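Local coordinates for clostripain-related protein (Bacteroides thetaiotaomicron, PDB 6N9J) that probably cleaves peptide bonds as a secreted cysteine protease of the C11 (clostripain) family, captured here with an irreversible peptide inhibitor, at residues A[114-119]-A[165-170]; A[210-215]-A[315-320]; A[237-242]-A[322-327]; A[277-282]-A[339-344]; A[285-290]-A[343-348]. All coordinates share one frame; numbering follows the deposited sequence.

Contact 1 (A[114-119]-A[165-170])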
# COMPACT_ATOMS: atom_id res chain seq x y z
N ASP A 114 8.62 0.88 -1.74
CA ASP A 114 9.20 1.19 -3.05
C ASP A 114 8.82 0.07 -4.03
O ASP A 114 9.67 -0.50 -4.72
CB ASP A 114 10.73 1.36 -2.95
CG ASP A 114 11.30 2.26 -4.05
OD1 ASP A 114 10.70 2.34 -5.14
OD2 ASP A 114 12.36 2.90 -3.83
N GLY A 115 7.53 -0.24 -4.08
CA GLY A 115 7.02 -1.20 -5.04
C GLY A 115 7.72 -2.55 -5.03
O GLY A 115 7.91 -3.17 -3.98
N TRP A 116 8.10 -3.01 -6.21
CA TRP A 116 8.67 -4.34 -6.38
C TRP A 116 10.18 -4.36 -6.27
O TRP A 116 10.79 -5.44 -6.22
CB TRP A 116 8.26 -4.91 -7.74
CG TRP A 116 8.78 -4.07 -8.87
CD1 TRP A 116 8.13 -3.04 -9.48
CD2 TRP A 116 10.06 -4.18 -9.50
NE1 TRP A 116 8.92 -2.50 -10.47
CE2 TRP A 116 10.11 -3.18 -10.50
CE3 TRP A 116 11.16 -5.02 -9.33
CZ2 TRP A 116 11.23 -3.00 -11.33
CZ3 TRP A 116 12.27 -4.84 -10.15
CH2 TRP A 116 12.29 -3.84 -11.13
N LEU A 117 10.79 -3.18 -6.25
CA LEU A 117 12.25 -3.06 -6.42
C LEU A 117 13.04 -3.89 -5.41
O LEU A 117 12.69 -3.94 -4.22
CB LEU A 117 12.66 -1.59 -6.34
CG LEU A 117 12.22 -0.79 -7.56
CD1 LEU A 117 12.36 0.70 -7.33
CD2 LEU A 117 13.04 -1.21 -8.76
N PRO A 118 14.09 -4.59 -5.90
CA PRO A 118 14.92 -5.43 -5.03
C PRO A 118 15.80 -4.61 -4.08
O PRO A 118 16.28 -3.54 -4.44
CB PRO A 118 15.78 -6.21 -6.03
CG PRO A 118 15.84 -5.33 -7.22
CD PRO A 118 14.49 -4.68 -7.31
N TYR A 119 15.96 -5.11 -2.86
CA TYR A 119 16.88 -4.53 -1.88
C TYR A 119 17.67 -5.64 -1.21
O TYR A 119 17.08 -6.58 -0.66
CB TYR A 119 16.13 -3.71 -0.82
CG TYR A 119 17.04 -3.11 0.23
CD1 TYR A 119 17.69 -1.91 -0.00
CD2 TYR A 119 17.24 -3.74 1.45
CE1 TYR A 119 18.52 -1.36 0.96
CE2 TYR A 119 18.06 -3.20 2.41
CZ TYR A 119 18.70 -2.00 2.16
OH TYR A 119 19.52 -1.45 3.11
N SER A 165 1.41 -1.03 -7.43
CA SER A 165 2.12 -1.50 -8.61
C SER A 165 1.54 -2.85 -9.05
O SER A 165 1.24 -3.71 -8.21
CB SER A 165 3.62 -1.61 -8.29
OG SER A 165 4.23 -2.75 -8.86
N VAL A 166 1.37 -3.03 -10.36
CA VAL A 166 0.75 -4.23 -10.90
C VAL A 166 1.65 -5.44 -10.63
O VAL A 166 1.17 -6.56 -10.49
CB VAL A 166 0.44 -4.09 -12.43
CG1 VAL A 166 1.71 -4.13 -13.24
CG2 VAL A 166 -0.52 -5.18 -12.92
N GLU A 167 2.96 -5.19 -10.55
CA GLU A 167 3.92 -6.25 -10.24
C GLU A 167 3.76 -6.76 -8.80
O GLU A 167 3.82 -7.96 -8.53
CB GLU A 167 5.35 -5.75 -10.46
CG GLU A 167 5.70 -5.46 -11.92
CD GLU A 167 5.38 -4.04 -12.36
OE1 GLU A 167 4.75 -3.29 -11.57
OE2 GLU A 167 5.75 -3.67 -13.51
N VAL A 168 3.55 -5.83 -7.87
CA VAL A 168 3.40 -6.16 -6.46
C VAL A 168 2.08 -6.87 -6.20
O VAL A 168 2.04 -7.92 -5.56
CB VAL A 168 3.47 -4.90 -5.58
CG1 VAL A 168 3.21 -5.24 -4.12
CG2 VAL A 168 4.81 -4.18 -5.77
N VAL A 169 1.00 -6.28 -6.68
CA VAL A 169 -0.33 -6.82 -6.51
C VAL A 169 -0.46 -8.20 -7.18
O VAL A 169 -1.07 -9.11 -6.62
CB VAL A 169 -1.40 -5.84 -7.06
CG1 VAL A 169 -2.76 -6.47 -7.00
CG2 VAL A 169 -1.39 -4.53 -6.26
N TYR A 170 0.13 -8.37 -8.37
CA TYR A 170 0.09 -9.70 -8.99
C TYR A 170 0.88 -10.71 -8.16
O TYR A 170 0.43 -11.84 -7.97
CB TYR A 170 0.62 -9.68 -10.44
CG TYR A 170 0.29 -10.97 -11.18
CD1 TYR A 170 -0.93 -11.13 -11.83
CD2 TYR A 170 1.18 -12.03 -11.20
CE1 TYR A 170 -1.24 -12.30 -12.49
CE2 TYR A 170 0.88 -13.21 -11.85
CZ TYR A 170 -0.33 -13.34 -12.50
OH TYR A 170 -0.64 -14.51 -13.15

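Contact 2 (A[210-215]-A[315-320])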
# COMPACT_ATOMS: atom_id res chain seq x y z
N ILE A 210 -12.57 2.31 2.62
CA ILE A 210 -11.27 2.76 3.11
C ILE A 210 -10.73 3.83 2.17
O ILE A 210 -10.27 4.90 2.62
CB ILE A 210 -10.27 1.58 3.23
CG1 ILE A 210 -10.69 0.65 4.38
CG2 ILE A 210 -8.82 2.09 3.44
CD1 ILE A 210 -10.07 -0.76 4.34
N ALA A 211 -10.83 3.57 0.86
CA ALA A 211 -10.32 4.47 -0.17
C ALA A 211 -11.01 5.83 -0.15
O ALA A 211 -10.36 6.87 -0.15
CB ALA A 211 -10.49 3.84 -1.53
N GLU A 212 -12.34 5.80 -0.12
CA GLU A 212 -13.13 7.03 -0.12
C GLU A 212 -12.81 7.88 1.08
O GLU A 212 -12.69 9.10 0.97
CB GLU A 212 -14.64 6.70 -0.15
CG GLU A 212 -15.18 6.26 -1.52
CD GLU A 212 -15.52 7.43 -2.45
OE1 GLU A 212 -15.50 8.59 -2.01
OE2 GLU A 212 -15.82 7.17 -3.64
N ASN A 213 -12.68 7.25 2.25
CA ASN A 213 -12.43 7.99 3.48
C ASN A 213 -10.99 8.49 3.53
O ASN A 213 -10.73 9.61 3.96
CB ASN A 213 -12.76 7.13 4.71
CG ASN A 213 -14.25 7.07 5.00
OD1 ASN A 213 -14.80 7.92 5.69
ND2 ASN A 213 -14.92 6.06 4.46
N TYR A 214 -10.06 7.66 3.08
CA TYR A 214 -8.68 8.10 2.98
C TYR A 214 -8.62 9.34 2.07
O TYR A 214 -8.21 10.41 2.50
CB TYR A 214 -7.80 6.98 2.43
CG TYR A 214 -6.32 7.22 2.60
CD1 TYR A 214 -5.52 6.24 3.19
CD2 TYR A 214 -5.72 8.42 2.20
CE1 TYR A 214 -4.17 6.43 3.35
CE2 TYR A 214 -4.35 8.63 2.37
CZ TYR A 214 -3.59 7.61 2.95
OH TYR A 214 -2.25 7.75 3.16
N TYR A 215 -9.04 9.19 0.81
CA TYR A 215 -8.98 10.28 -0.15
C TYR A 215 -9.66 11.57 0.31
O TYR A 215 -9.13 12.66 0.11
CB TYR A 215 -9.60 9.83 -1.48
CG TYR A 215 -9.57 10.92 -2.52
CD1 TYR A 215 -8.39 11.23 -3.19
CD2 TYR A 215 -10.71 11.66 -2.83
CE1 TYR A 215 -8.35 12.22 -4.14
CE2 TYR A 215 -10.68 12.66 -3.79
CZ TYR A 215 -9.48 12.93 -4.43
OH TYR A 215 -9.42 13.93 -5.37
N VAL A 315 -9.33 -2.61 -11.77
CA VAL A 315 -9.14 -1.36 -11.03
C VAL A 315 -10.52 -0.77 -10.77
O VAL A 315 -11.04 -0.06 -11.61
CB VAL A 315 -8.25 -0.35 -11.81
CG1 VAL A 315 -8.02 0.93 -11.00
CG2 VAL A 315 -6.92 -1.01 -12.23
N ILE A 316 -11.11 -1.07 -9.61
CA ILE A 316 -12.54 -0.78 -9.44
C ILE A 316 -12.83 0.58 -8.79
O ILE A 316 -13.98 1.00 -8.71
CB ILE A 316 -13.23 -1.89 -8.63
CG1 ILE A 316 -12.63 -2.00 -7.23
CG2 ILE A 316 -13.13 -3.23 -9.35
CD1 ILE A 316 -13.42 -2.93 -6.33
N TRP A 317 -11.80 1.27 -8.35
CA TRP A 317 -11.99 2.55 -7.69
C TRP A 317 -10.70 3.33 -7.90
O TRP A 317 -9.62 2.75 -7.77
CB TRP A 317 -12.30 2.36 -6.18
CG TRP A 317 -12.75 3.62 -5.48
CD1 TRP A 317 -14.03 3.99 -5.19
CD2 TRP A 317 -11.91 4.69 -5.02
NE1 TRP A 317 -14.05 5.22 -4.58
CE2 TRP A 317 -12.76 5.67 -4.47
CE3 TRP A 317 -10.53 4.91 -5.01
CZ2 TRP A 317 -12.27 6.85 -3.90
CZ3 TRP A 317 -10.04 6.09 -4.47
CH2 TRP A 317 -10.92 7.04 -3.92
N LYS A 318 -10.78 4.62 -8.24
CA LYS A 318 -9.59 5.48 -8.21
C LYS A 318 -9.96 6.95 -8.06
O LYS A 318 -11.05 7.38 -8.47
CB LYS A 318 -8.73 5.29 -9.46
CG LYS A 318 -9.36 5.88 -10.72
CD LYS A 318 -8.54 5.56 -11.94
CE LYS A 318 -9.34 5.82 -13.20
NZ LYS A 318 -9.80 7.23 -13.23
N ASN A 319 -9.07 7.72 -7.46
CA ASN A 319 -9.26 9.16 -7.37
C ASN A 319 -7.96 9.85 -7.06
O ASN A 319 -7.10 9.30 -6.36
CB ASN A 319 -10.32 9.51 -6.32
CG ASN A 319 -11.31 10.53 -6.82
OD1 ASN A 319 -11.01 11.31 -7.73
ND2 ASN A 319 -12.50 10.55 -6.23
N THR A 320 -7.80 11.06 -7.58
CA THR A 320 -6.60 11.85 -7.32
C THR A 320 -6.96 13.32 -7.34
O THR A 320 -7.86 13.75 -8.03
CB THR A 320 -5.49 11.57 -8.36
OG1 THR A 320 -4.31 12.31 -8.02
CG2 THR A 320 -5.95 11.98 -9.77

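Contact 3 (A[237-242]-A[322-327])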
# COMPACT_ATOMS: atom_id res chain seq x y z
N GLY A 237 -2.40 17.07 -1.45
CA GLY A 237 -3.28 16.11 -2.08
C GLY A 237 -2.84 14.66 -1.95
O GLY A 237 -1.95 14.33 -1.16
N VAL A 238 -3.47 13.78 -2.73
CA VAL A 238 -3.20 12.34 -2.68
C VAL A 238 -3.84 11.66 -3.88
O VAL A 238 -4.76 12.19 -4.49
CB VAL A 238 -3.74 11.68 -1.38
CG1 VAL A 238 -5.25 11.46 -1.45
CG2 VAL A 238 -3.04 10.36 -1.12
N SER A 239 -3.34 10.48 -4.22
CA SER A 239 -3.96 9.64 -5.23
C SER A 239 -4.08 8.21 -4.73
O SER A 239 -3.12 7.65 -4.18
CB SER A 239 -3.14 9.68 -6.52
OG SER A 239 -1.87 9.12 -6.28
N ILE A 240 -5.25 7.61 -4.92
CA ILE A 240 -5.53 6.29 -4.37
C ILE A 240 -6.32 5.47 -5.38
O ILE A 240 -7.11 6.03 -6.12
CB ILE A 240 -6.35 6.38 -3.03
CG1 ILE A 240 -5.57 7.15 -1.97
CG2 ILE A 240 -6.72 5.00 -2.49
CD1 ILE A 240 -4.41 6.38 -1.37
N SER A 241 -6.08 4.16 -5.43
CA SER A 241 -6.95 3.25 -6.17
C SER A 241 -7.17 1.93 -5.42
O SER A 241 -6.54 1.66 -4.39
CB SER A 241 -6.37 2.97 -7.57
OG SER A 241 -5.15 2.24 -7.49
N VAL A 242 -8.08 1.11 -5.95
CA VAL A 242 -8.41 -0.19 -5.38
C VAL A 242 -8.36 -1.24 -6.49
O VAL A 242 -9.07 -1.13 -7.49
CB VAL A 242 -9.83 -0.22 -4.74
CG1 VAL A 242 -10.21 -1.64 -4.35
CG2 VAL A 242 -9.90 0.69 -3.53
N ASP A 322 -5.69 17.05 -8.56
CA ASP A 322 -5.09 17.36 -9.87
C ASP A 322 -3.56 17.31 -9.82
O ASP A 322 -2.91 16.92 -10.80
CB ASP A 322 -5.56 18.73 -10.36
CG ASP A 322 -7.05 18.75 -10.68
OD1 ASP A 322 -7.56 17.74 -11.21
OD2 ASP A 322 -7.71 19.78 -10.40
N ASN A 323 -2.99 17.69 -8.69
CA ASN A 323 -1.56 17.56 -8.45
C ASN A 323 -1.34 16.69 -7.22
O ASN A 323 -2.25 16.54 -6.39
CB ASN A 323 -0.90 18.93 -8.25
CG ASN A 323 -0.99 19.82 -9.48
OD1 ASN A 323 -1.04 19.34 -10.61
ND2 ASN A 323 -0.99 21.13 -9.26
N ASN A 324 -0.15 16.11 -7.12
CA ASN A 324 0.33 15.47 -5.90
C ASN A 324 1.71 16.04 -5.56
O ASN A 324 2.43 16.47 -6.46
CB ASN A 324 0.42 13.94 -6.07
CG ASN A 324 -0.86 13.23 -5.71
OD1 ASN A 324 -0.85 12.21 -5.03
ND2 ASN A 324 -1.99 13.77 -6.17
N TYR A 325 2.07 16.04 -4.29
CA TYR A 325 3.41 16.44 -3.89
C TYR A 325 4.39 15.29 -4.10
O TYR A 325 4.12 14.16 -3.72
CB TYR A 325 3.42 16.90 -2.43
CG TYR A 325 4.74 17.48 -1.94
CD1 TYR A 325 5.03 18.83 -2.10
CD2 TYR A 325 5.69 16.69 -1.29
CE1 TYR A 325 6.22 19.37 -1.64
CE2 TYR A 325 6.88 17.21 -0.83
CZ TYR A 325 7.14 18.55 -1.00
OH TYR A 325 8.32 19.08 -0.54
N CYS A 326 5.53 15.59 -4.73
CA CYS A 326 6.54 14.56 -4.99
C CYS A 326 7.88 15.11 -4.59
O CYS A 326 8.06 16.33 -4.53
CB CYS A 326 6.57 14.15 -6.48
SG CYS A 326 5.13 13.18 -7.04
N THR A 327 8.83 14.23 -4.33
CA THR A 327 10.11 14.67 -3.82
C THR A 327 11.25 14.33 -4.77
O THR A 327 11.17 13.40 -5.56
CB THR A 327 10.42 14.07 -2.42
OG1 THR A 327 10.56 12.64 -2.51
CG2 THR A 327 9.31 14.41 -1.43
O HOH W 1 0.58 14.78 -1.95
O HOH W 2 -0.59 10.27 -3.20

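Contact 4 (A[277-282]-A[339-344])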
# COMPACT_ATOMS: atom_id res chain seq x y z
N LEU A 277 2.46 9.15 -18.27
CA LEU A 277 2.49 9.65 -16.90
C LEU A 277 3.46 8.87 -16.02
O LEU A 277 3.42 7.64 -15.98
CB LEU A 277 1.09 9.60 -16.29
CG LEU A 277 1.06 10.00 -14.82
CD1 LEU A 277 1.54 11.44 -14.63
CD2 LEU A 277 -0.32 9.82 -14.26
N CYS A 278 4.34 9.59 -15.33
CA CYS A 278 5.36 9.00 -14.47
C CYS A 278 5.11 9.36 -13.01
O CYS A 278 4.92 10.54 -12.69
CB CYS A 278 6.77 9.46 -14.90
SG CYS A 278 8.10 9.00 -13.75
N TYR A 279 5.11 8.36 -12.12
CA TYR A 279 4.77 8.57 -10.71
C TYR A 279 5.95 8.95 -9.83
O TYR A 279 5.75 9.41 -8.71
CB TYR A 279 4.09 7.32 -10.14
CG TYR A 279 2.72 7.08 -10.73
CD1 TYR A 279 1.71 8.02 -10.58
CD2 TYR A 279 2.44 5.92 -11.45
CE1 TYR A 279 0.45 7.81 -11.13
CE2 TYR A 279 1.19 5.71 -12.00
CZ TYR A 279 0.20 6.66 -11.84
OH TYR A 279 -1.05 6.47 -12.39
N ASP A 280 7.17 8.75 -10.32
CA ASP A 280 8.36 9.30 -9.66
C ASP A 280 9.21 10.15 -10.62
O ASP A 280 10.35 9.79 -10.92
CB ASP A 280 9.20 8.16 -9.06
CG ASP A 280 9.65 7.14 -10.10
OD1 ASP A 280 9.01 7.07 -11.18
OD2 ASP A 280 10.64 6.41 -9.84
N PRO A 281 8.66 11.28 -11.09
CA PRO A 281 9.31 12.04 -12.16
C PRO A 281 10.53 12.83 -11.69
O PRO A 281 11.33 13.29 -12.50
CB PRO A 281 8.21 12.99 -12.63
CG PRO A 281 7.37 13.21 -11.42
CD PRO A 281 7.43 11.96 -10.61
N LEU A 282 10.68 12.99 -10.38
CA LEU A 282 11.77 13.81 -9.86
C LEU A 282 12.90 12.92 -9.37
O LEU A 282 13.94 13.42 -8.93
CB LEU A 282 11.26 14.71 -8.73
CG LEU A 282 9.94 15.45 -8.99
CD1 LEU A 282 9.57 16.29 -7.78
CD2 LEU A 282 10.03 16.30 -10.25
N ASP A 339 -2.17 14.43 -14.21
CA ASP A 339 -2.89 14.29 -15.47
C ASP A 339 -2.52 12.98 -16.17
O ASP A 339 -1.35 12.74 -16.46
CB ASP A 339 -2.59 15.48 -16.38
CG ASP A 339 -3.39 15.44 -17.66
OD1 ASP A 339 -4.54 15.92 -17.65
OD2 ASP A 339 -2.85 14.95 -18.68
N GLY A 340 -3.51 12.12 -16.40
CA GLY A 340 -3.28 10.82 -17.01
C GLY A 340 -3.43 9.65 -16.04
O GLY A 340 -3.30 8.49 -16.42
N PHE A 341 -3.72 9.96 -14.78
CA PHE A 341 -3.77 8.97 -13.71
C PHE A 341 -4.84 7.91 -13.91
O PHE A 341 -6.03 8.21 -14.02
CB PHE A 341 -3.99 9.71 -12.38
CG PHE A 341 -4.33 8.83 -11.22
CD1 PHE A 341 -3.34 8.18 -10.50
CD2 PHE A 341 -5.65 8.71 -10.79
CE1 PHE A 341 -3.66 7.39 -9.41
CE2 PHE A 341 -5.97 7.92 -9.70
CZ PHE A 341 -4.98 7.27 -9.01
N GLU A 342 -4.43 6.65 -13.95
CA GLU A 342 -5.42 5.59 -14.05
C GLU A 342 -5.33 4.64 -12.87
O GLU A 342 -6.06 3.65 -12.80
CB GLU A 342 -5.27 4.84 -15.37
CG GLU A 342 -5.58 5.70 -16.61
CD GLU A 342 -7.03 6.19 -16.68
OE1 GLU A 342 -7.29 7.12 -17.48
OE2 GLU A 342 -7.91 5.65 -15.96
N GLY A 343 -4.45 4.95 -11.92
CA GLY A 343 -4.49 4.31 -10.62
C GLY A 343 -3.50 3.20 -10.36
O GLY A 343 -3.43 2.70 -9.24
N VAL A 344 -2.75 2.78 -11.38
CA VAL A 344 -1.81 1.67 -11.22
C VAL A 344 -0.48 1.95 -11.93
O VAL A 344 -0.46 2.51 -13.03
CB VAL A 344 -2.41 0.34 -11.75
CG1 VAL A 344 -1.45 -0.83 -11.49
CG2 VAL A 344 -3.74 0.07 -11.09

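Contact 5 (A[285-290]-A[343-348])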
# COMPACT_ATOMS: atom_id res chain seq x y z
N ASN A 285 12.44 7.61 -12.12
CA ASN A 285 11.48 7.35 -13.20
C ASN A 285 11.25 5.84 -13.36
O ASN A 285 11.19 5.31 -14.47
CB ASN A 285 11.94 7.97 -14.53
CG ASN A 285 11.72 9.48 -14.57
OD1 ASN A 285 12.20 10.22 -13.71
ND2 ASN A 285 10.98 9.94 -15.57
N ASN A 286 11.13 5.17 -12.22
CA ASN A 286 10.87 3.74 -12.17
C ASN A 286 9.40 3.40 -12.39
O ASN A 286 9.08 2.26 -12.75
CB ASN A 286 11.31 3.18 -10.81
CG ASN A 286 12.81 3.04 -10.69
OD1 ASN A 286 13.50 2.84 -11.68
ND2 ASN A 286 13.33 3.12 -9.47
N TYR A 287 8.52 4.39 -12.19
CA TYR A 287 7.08 4.15 -12.15
C TYR A 287 6.27 4.94 -13.18
O TYR A 287 6.23 6.16 -13.14
CB TYR A 287 6.53 4.48 -10.76
CG TYR A 287 7.15 3.70 -9.64
CD1 TYR A 287 6.70 2.43 -9.33
CD2 TYR A 287 8.21 4.22 -8.91
CE1 TYR A 287 7.27 1.71 -8.31
CE2 TYR A 287 8.79 3.50 -7.89
CZ TYR A 287 8.31 2.25 -7.59
OH TYR A 287 8.87 1.52 -6.57
N HIS A 288 5.58 4.22 -14.06
CA HIS A 288 4.72 4.83 -15.08
C HIS A 288 3.31 4.28 -15.02
O HIS A 288 3.10 3.15 -14.59
CB HIS A 288 5.31 4.61 -16.48
CG HIS A 288 6.59 5.35 -16.71
ND1 HIS A 288 7.82 4.81 -16.45
CD2 HIS A 288 6.81 6.61 -17.14
CE1 HIS A 288 8.76 5.70 -16.72
NE2 HIS A 288 8.17 6.80 -17.15
N ASP A 289 2.35 5.06 -15.50
CA ASP A 289 0.97 4.60 -15.51
C ASP A 289 0.77 3.43 -16.49
O ASP A 289 1.04 3.55 -17.69
CB ASP A 289 0.02 5.75 -15.83
CG ASP A 289 -1.44 5.35 -15.69
OD1 ASP A 289 -1.95 5.26 -14.53
OD2 ASP A 289 -2.07 5.12 -16.73
N LEU A 290 0.27 2.32 -15.96
CA LEU A 290 0.08 1.09 -16.73
C LEU A 290 -0.84 1.28 -17.95
O LEU A 290 -0.53 0.77 -19.03
CB LEU A 290 -0.47 -0.02 -15.83
CG LEU A 290 -0.79 -1.34 -16.54
CD1 LEU A 290 0.48 -2.00 -17.06
CD2 LEU A 290 -1.52 -2.28 -15.62
N GLY A 343 -4.45 4.95 -11.92
CA GLY A 343 -4.49 4.31 -10.62
C GLY A 343 -3.50 3.20 -10.36
O GLY A 343 -3.43 2.70 -9.24
N VAL A 344 -2.75 2.78 -11.38
CA VAL A 344 -1.81 1.67 -11.22
C VAL A 344 -0.48 1.95 -11.93
O VAL A 344 -0.46 2.51 -13.03
CB VAL A 344 -2.41 0.34 -11.75
CG1 VAL A 344 -1.45 -0.83 -11.49
CG2 VAL A 344 -3.74 0.07 -11.09
N SER A 345 0.63 1.58 -11.31
CA SER A 345 1.94 1.79 -11.94
C SER A 345 2.51 0.49 -12.49
O SER A 345 2.02 -0.60 -12.18
CB SER A 345 2.94 2.41 -10.96
OG SER A 345 3.54 1.40 -10.16
N THR A 346 3.55 0.63 -13.29
CA THR A 346 4.24 -0.50 -13.89
C THR A 346 5.68 -0.09 -14.19
O THR A 346 6.00 1.10 -14.30
CB THR A 346 3.56 -0.97 -15.19
OG1 THR A 346 4.19 -2.15 -15.69
CG2 THR A 346 3.64 0.11 -16.26
N TYR A 347 6.55 -1.09 -14.32
CA TYR A 347 7.90 -0.85 -14.80
C TYR A 347 7.94 -0.99 -16.33
O TYR A 347 7.39 -1.93 -16.90
CB TYR A 347 8.87 -1.81 -14.15
CG TYR A 347 10.30 -1.57 -14.54
CD1 TYR A 347 10.94 -0.39 -14.19
CD2 TYR A 347 11.02 -2.53 -15.23
CE1 TYR A 347 12.25 -0.15 -14.54
CE2 TYR A 347 12.34 -2.31 -15.59
CZ TYR A 347 12.95 -1.12 -15.24
OH TYR A 347 14.27 -0.89 -15.60
N ILE A 348 8.59 -0.03 -16.99
CA ILE A 348 8.80 -0.13 -18.44
C ILE A 348 10.21 -0.63 -18.72
O ILE A 348 11.18 0.10 -18.52
CB ILE A 348 8.59 1.23 -19.12
CG1 ILE A 348 7.13 1.67 -18.98
CG2 ILE A 348 9.03 1.17 -20.57
CD1 ILE A 348 6.86 3.08 -19.47
O HOH W 3 8.83 2.30 -15.89

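Contact 1 (A[114-119]-A[165-170])
G115 and W116 lie on a type II' beta turn, D114 to L117, whose corner faces the first turn of the helix that starts at V166. The CA atoms of W116 and V168 are 5.6 Å apart, and those of G115 and S165 6.1 Å. G115 takes the positive phi (54°) of the turn's second position, and the L117 N to D114 O bond closes it. One methyl of V168 meets this corner: CG2, beside its own backbone N, is 3.4 Å from G115 C and 4.0 Å from W116 CB. The W116 side chain, its CG set between the backbone N and carbonyl carbon (chi1 62°), crosses E167 at a slant, with indole and carboxylate planes 38° apart. S165 OG comes to the indole edge, 4.0 Å from W116 CD1. As N-cap, S165 OG accepts a weak bond from V168 N and donates to E167 OE1 at 2.8 Å, on the carboxylate's anti side. The other oxygen, E167 OE2, receives Y347 N, T346 OG1 and Y360 OH, so the buried carboxylate has partners on both oxygens. The turn follows strand 105-110 and the helix follows strand 155-159; loops leaving these two neighbouring parallel strands are where clan CD peptidases generally carry their catalytic histidine and cysteine.

Contact 2 (A[210-215]-A[315-320])
A211, E212 and Y215 form the face of helix 206-221 that lies over W317 and N319 of strand 315-327, a helix-on-sheet layer of the alpha/beta fold of clan CD peptidases. Locally the axes run parallel, 1° apart in direction, with a closest approach of 9.3 Å. Apolar packing centres on the W317 indole. The A211 methyl sits over one face of its six-membered ring, a CH-pi contact with A211 CB 3.7 Å from the W317 centroid, while Y215 CB meets the ring edge at CH2. With CG of W317 anti to the backbone N (chi1 -170°), the indole reaches across to the helix. A second CH-pi contact joins N319 and Y215: N319 CB stands 3.8 Å from the tyrosine centroid, almost on the ring normal, and the asparagine amide is stacked on the same ring with the planes nearly parallel. A211 also touches V242 of the adjacent strand 239-244. Polar contact is sparser and lies toward the surface. Y215 OH approaches T320 O, 3.1 Å away. The E212 chain bends at chi2 and brings its carboxylate to the indole N-H: W317 NE1 donates to E212 OE2 at 2.8 Å, with the acceptor in the ring plane but the donor 40° above the carboxylate plane.

Contact 3 (A[237-242]-A[322-327])
N323 turns its carbonyl toward G237, where N323 O and G237 CA are 4.5 Å apart, while its ND2 donates to S224 O. N324 carries most of the contact. Its CG lies beside the backbone N (chi1 -89°), and the amide reaches V238 and S239. N324 ND2 donates to the preceding carbonyl, N323 O, at 2.8 Å, coming from above the carbonyl plane, a bond that limits rotation of the amide. N324 OD1 comes 3.3 Å from V238 C. The direct approach to S239 N is badly angled; a water links the two instead, donating to N324 OD1 at 2.7 Å and accepting from S239 N at 2.9 Å. A second water accepts from Y325 N and lies 2.7 Å from G237 O. The strands 239-244 and 315-327 pair antiparallel nearby, as at I240 with N319, but here no direct backbone bond joins these segments, and water and one asparagine span the divergence. Beyond the place where these two strands part, Y325 and T327 pack against the bound peptide, consistent with this region bordering the substrate-binding cleft of a C11 protease.

Contact 4 (A[277-282]-A[339-344])
Y279 and F341 cross at about a right angle, with Y279 CE1 lying in the phenylalanine ring plane at its edge, 3.9 Å from F341 CD1. One face of the F341 ring is taken by its own segment, as G343 N stands 3.5 Å above the F341 ring centre. At the edge of the tyrosine ring, V344 O is 3.7 Å from Y279 CE2. The phenol oxygen is closer still to the second ring, Y279 OH to F341 CD1 at 3.4 Å, yet its polar partner is D289 OD1, which also accepts from E342 N and so joins both loops. These are two irregular connections, one leading into strand 288-289 and the other into its partner 345-346; F341 also touches K318 and T320 of strand 315-327. Toward the surface L277, with CG anti to the backbone N (chi1 175°), spreads its methyls over segment 339-344: L277 CD2 is 3.4 Å from F341 N, and L277 CD1 is 3.7 Å from D339 O, where G340 turns with positive phi.

Contact 5 (A[285-290]-A[343-348])
H288 and T346 form an antiparallel hydrogen-bonded pair: H288 N donates to T346 O at 3.2 Å, nearly straight at 170°, and T346 N to H288 O at 2.9 Å, more bent at 134°. Next along, L290 N donates to V344 O at 3.0 Å. D289 and S345 between them are a non-hydrogen-bonded pair whose side chains diverge. At the other end a water accepts from I348 N, donates to N286 O and lies 2.8 Å from H288 ND1 in the imidazole plane. Over that ring's face I348 lays its CD1, a CH-pi contact 3.9 Å from the H288 centroid. L290 crosses T346 at about a right angle, L290 CD1 to T346 CB 3.7 Å. At the Y287 ring edge is S345 OG, and N286 O lies at the edge of the Y347 ring, in its plane. This two-stranded ladder is flanked by V166 of helix 166-171, by Y307 and Y311 of helix 301-314 against L290, and by helix 290-297, which D289 caps through OD2 to G292 N.

Overall arrangement
Contacts 4 and 5 run into each other, sharing G343 and V344 with centres about 7 Å apart; Y279 N also bonds to Y287 O at 2.7 Å. Contact 5 in turn meets contact 1, about 10 Å away centre to centre, where D114 OD1 and Y287 OH are 2.5 Å apart. Contacts 2 and 3 use the same strand, 315-327, and are tied by W317 O to V242 N (2.9 Å). S241 OG with G343 O (2.5 Å) connects contact 3 to contacts 4 and 5. Contacts 1 and 2 lie about 20 Å apart between centres and do not touch. Contact 3 borders the bound peptide through Y325 and T327, whereas contact 2 faces the surface.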